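Local coordinates for protein putative efflux transporter (Bacteroides eggerthii, PDB 4L8J) that probably serves as the periplasmic adaptor, or membrane-fusion, subunit of an HlyD-type efflux pump, linking an inner-membrane transporter to an outer-membrane channel, at residues T272-V277 against N283-T288. Numbering follows the deposited sequence.
Sequences TYVWIV and NRREVT
Tyr-273 and Arg-284 meet on one face of an antiparallel beta hairpin, strands 271-278 and 281-289, whose other face carries Val-274, Ile-276 and Arg-285. From Arg-284, CB lies 3.7 Å from CZ3 of Trp-275, and CG sits against CB of Tyr-273. CD of Arg-284 then passes over the Tyr-273 ring as a CH-pi contact, 4.1 Å from the centroid. A bend at chi3 (57°) turns the chain so that the guanidinium comes down flat on that ring, planes 3° apart, with CZ of Arg-284 3.6 Å from CE1 of Tyr-273. This is a stacked cation-pi pair, and at the tip NH1 also makes a salt bridge to Asp-266. Replacing Tyr-273 by an alanine would probably leave the guanidinium without its flat support, free to turn about the Asp-266 bridge. On the reverse face, the guanidinium of Arg-285 covers Ile-276 CG1 and reaches Glu-308 of the second subunit, so the hairpin is also part of the dimer interface. Paired backbone bonds join Val-274 to Arg-285 and Ile-276 to Asn-283. Near the far end, Thr-272 OG1 donates to Val-287 O at 2.7 Å, approaching from above the carbonyl plane, and a water also donates to that oxygen.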
ATOM      1  N   THR A 272     -21.318   6.130  -4.576  1.00 35.74           N
ATOM      2  CA  THR A 272     -20.863   6.503  -3.230  1.00 32.81           C
ATOM      3  C   THR A 272     -20.998   7.999  -3.062  1.00 33.07           C
ATOM      4  O   THR A 272     -20.748   8.756  -3.991  1.00 31.36           O
ATOM      5  CB  THR A 272     -19.446   6.010  -2.958  1.00 37.18           C
ATOM      6  OG1 THR A 272     -18.569   6.485  -3.989  1.00 32.77           O
ATOM      7  CG2 THR A 272     -19.385   4.481  -2.827  1.00 37.88           C
ATOM      8  N   TYR A 273     -21.395   8.414  -1.860  1.00 30.51           N
ATOM      9  CA  TYR A 273     -21.638   9.808  -1.512  1.00 30.09           C
ATOM     10  C   TYR A 273     -21.021  10.193  -0.195  1.00 31.09           C
ATOM     11  O   TYR A 273     -20.695   9.337   0.626  1.00 29.44           O
ATOM     12  CB  TYR A 273     -23.175  10.065  -1.414  1.00 30.95           C
ATOM     13  CG  TYR A 273     -23.949   9.663  -2.648  1.00 33.92           C
ATOM     14  CD1 TYR A 273     -24.134  10.554  -3.703  1.00 35.26           C
ATOM     15  CD2 TYR A 273     -24.470   8.377  -2.779  1.00 35.38           C
ATOM     16  CE1 TYR A 273     -24.809  10.173  -4.862  1.00 34.41           C
ATOM     17  CE2 TYR A 273     -25.143   7.985  -3.934  1.00 36.88           C
ATOM     18  CZ  TYR A 273     -25.337   8.895  -4.961  1.00 43.34           C
ATOM     19  OH  TYR A 273     -26.014   8.504  -6.093  1.00 44.76           O
ATOM     20  N   VAL A 274     -20.949  11.515   0.023  1.00 28.11           N
ATOM     21  CA  VAL A 274     -20.620  12.185   1.278  1.00 28.42           C
ATOM     22  C   VAL A 274     -21.640  13.318   1.492  1.00 30.92           C
ATOM     23  O   VAL A 274     -22.283  13.766   0.533  1.00 29.55           O
ATOM     24  CB  VAL A 274     -19.164  12.759   1.367  1.00 31.32           C
ATOM     25  CG1 VAL A 274     -18.105  11.660   1.306  1.00 29.87           C
ATOM     26  CG2 VAL A 274     -18.930  13.853   0.323  1.00 31.29           C
ATOM     27  N   TRP A 275     -21.693  13.842   2.717  1.00 29.35           N
ATOM     28  CA  TRP A 275     -22.448  15.058   3.030  1.00 29.02           C
ATOM     29  C   TRP A 275     -21.442  16.179   3.106  1.00 31.10           C
ATOM     30  O   TRP A 275     -20.548  16.118   3.951  1.00 27.50           O
ATOM     31  CB  TRP A 275     -23.218  14.952   4.364  1.00 28.03           C
ATOM     32  CG  TRP A 275     -24.393  14.025   4.392  1.00 29.84           C
ATOM     33  CD1 TRP A 275     -24.536  12.904   5.161  1.00 32.77           C
ATOM     34  CD2 TRP A 275     -25.623  14.179   3.669  1.00 29.68           C
ATOM     35  NE1 TRP A 275     -25.779  12.348   4.962  1.00 32.39           N
ATOM     36  CE2 TRP A 275     -26.463  13.103   4.039  1.00 34.04           C
ATOM     37  CE3 TRP A 275     -26.113  15.149   2.769  1.00 30.58           C
ATOM     38  CZ2 TRP A 275     -27.763  12.955   3.523  1.00 32.99           C
ATOM     39  CZ3 TRP A 275     -27.395  15.002   2.262  1.00 32.35           C
ATOM     40  CH2 TRP A 275     -28.192  13.895   2.611  1.00 32.95           C
ATOM     41  N   ILE A 276     -21.550  17.166   2.221  1.00 30.60           N
ATOM     42  CA  ILE A 276     -20.731  18.370   2.235  1.00 29.67           C
ATOM     43  C   ILE A 276     -21.413  19.389   3.169  1.00 36.07           C
ATOM     44  O   ILE A 276     -22.609  19.640   3.029  1.00 35.16           O
ATOM     45  CB  ILE A 276     -20.518  18.941   0.788  1.00 32.80           C
ATOM     46  CG1 ILE A 276     -19.530  18.069  -0.031  1.00 32.52           C
ATOM     47  CG2 ILE A 276     -20.025  20.455   0.802  1.00 32.86           C
ATOM     48  CD1 ILE A 276     -18.081  18.165   0.429  1.00 33.57           C
ATOM     49  N   VAL A 277     -20.648  19.981   4.086  1.00 33.89           N
ATOM     50  CA  VAL A 277     -21.127  21.002   5.009  1.00 33.93           C
ATOM     51  C   VAL A 277     -20.743  22.376   4.460  1.00 38.28           C
ATOM     52  O   VAL A 277     -19.563  22.697   4.378  1.00 35.43           O
ATOM     53  CB  VAL A 277     -20.571  20.801   6.434  1.00 36.56           C
ATOM     54  CG1 VAL A 277     -21.095  21.882   7.387  1.00 36.82           C
ATOM     55  CG2 VAL A 277     -20.905  19.412   6.950  1.00 36.23           C
ATOM     56  N   ASN A 283     -25.434  18.986   2.044  1.00 34.61           N
ATOM     57  CA  ASN A 283     -25.822  18.685   0.662  1.00 34.87           C
ATOM     58  C   ASN A 283     -25.053  17.466   0.207  1.00 37.69           C
ATOM     59  O   ASN A 283     -23.828  17.395   0.387  1.00 34.96           O
ATOM     60  CB  ASN A 283     -25.577  19.866  -0.277  1.00 34.83           C
ATOM     61  CG  ASN A 283     -26.462  21.052   0.035  1.00 49.14           C
ATOM     62  OD1 ASN A 283     -26.064  21.982   0.739  1.00 44.53           O
ATOM     63  ND2 ASN A 283     -27.697  21.015  -0.437  1.00 37.84           N
ATOM     64  N   ARG A 284     -25.775  16.506  -0.380  1.00 35.14           N
ATOM     65  CA  ARG A 284     -25.175  15.258  -0.836  1.00 34.67           C
ATOM     66  C   ARG A 284     -24.242  15.493  -2.038  1.00 37.18           C
ATOM     67  O   ARG A 284     -24.546  16.283  -2.930  1.00 36.40           O
ATOM     68  CB  ARG A 284     -26.241  14.218  -1.167  1.00 32.00           C
ATOM     69  CG  ARG A 284     -25.720  12.782  -1.049  1.00 37.21           C
ATOM     70  CD  ARG A 284     -26.776  11.759  -1.422  1.00 43.29           C
ATOM     71  NE  ARG A 284     -27.295  11.978  -2.779  1.00 47.89           N
ATOM     72  CZ  ARG A 284     -27.988  11.077  -3.466  1.00 58.07           C
ATOM     73  NH1 ARG A 284     -28.229   9.879  -2.947  1.00 42.51           N
ATOM     74  NH2 ARG A 284     -28.423  11.356  -4.688  1.00 45.81           N
ATOM     75  N   ARG A 285     -23.094  14.811  -2.014  1.00 33.13           N
ATOM     76  CA  ARG A 285     -22.074  14.914  -3.033  1.00 32.74           C
ATOM     77  C   ARG A 285     -21.595  13.523  -3.438  1.00 34.32           C
ATOM     78  O   ARG A 285     -21.112  12.758  -2.594  1.00 31.58           O
ATOM     79  CB  ARG A 285     -20.917  15.784  -2.500  1.00 33.09           C
ATOM     80  CG  ARG A 285     -19.699  15.868  -3.412  1.00 37.50           C
ATOM     81  CD  ARG A 285     -19.829  16.902  -4.527  1.00 39.10           C
ATOM     82  NE  ARG A 285     -19.889  18.270  -4.005  1.00 32.66           N
ATOM     83  CZ  ARG A 285     -18.854  18.962  -3.543  1.00 45.47           C
ATOM     84  NH1 ARG A 285     -17.632  18.434  -3.554  1.00 31.91           N
ATOM     85  NH2 ARG A 285     -19.027  20.194  -3.080  1.00 35.74           N
ATOM     86  N   GLU A 286     -21.723  13.199  -4.739  1.00 32.06           N
ATOM     87  CA  GLU A 286     -21.242  11.924  -5.244  1.00 32.22           C
ATOM     88  C   GLU A 286     -19.718  11.975  -5.371  1.00 36.19           C
ATOM     89  O   GLU A 286     -19.146  12.973  -5.832  1.00 34.79           O
ATOM     90  CB  GLU A 286     -21.888  11.551  -6.585  1.00 34.47           C
ATOM     91  CG  GLU A 286     -21.475  10.150  -6.990  1.00 43.64           C
ATOM     92  CD  GLU A 286     -21.953   9.636  -8.330  1.00 58.46           C
ATOM     93  OE1 GLU A 286     -22.644  10.386  -9.054  1.00 45.03           O
ATOM     94  OE2 GLU A 286     -21.629   8.472  -8.654  1.00 50.19           O
ATOM     95  N   VAL A 287     -19.077  10.910  -4.904  1.00 32.51           N
ATOM     96  CA  VAL A 287     -17.620  10.764  -4.905  1.00 31.51           C
ATOM     97  C   VAL A 287     -17.253   9.419  -5.578  1.00 34.99           C
ATOM     98  O   VAL A 287     -18.090   8.510  -5.652  1.00 32.79           O
ATOM     99  CB  VAL A 287     -17.022  10.866  -3.463  1.00 33.71           C
ATOM    100  CG1 VAL A 287     -17.312  12.228  -2.820  1.00 33.14           C
ATOM    101  CG2 VAL A 287     -17.497   9.721  -2.549  1.00 32.97           C
ATOM    102  N   THR A 288     -16.002   9.318  -6.058  1.00 31.96           N
ATOM    103  CA  THR A 288     -15.430   8.102  -6.609  1.00 31.91           C
ATOM    104  C   THR A 288     -14.339   7.699  -5.653  1.00 35.03           C
ATOM    105  O   THR A 288     -13.396   8.456  -5.427  1.00 33.89           O
ATOM    106  CB  THR A 288     -14.935   8.260  -8.066  1.00 36.82           C
ATOM    107  OG1 THR A 288     -16.000   8.736  -8.868  1.00 41.99           O
ATOM    108  CG2 THR A 288     -14.418   6.926  -8.665  1.00 35.40           C
TER
HETATM  109  O   HOH W   1     -20.051   7.120  -7.018  1.00 36.79           O
HETATM  110  O   HOH W   2     -23.454  21.758   1.531  1.00 40.15           O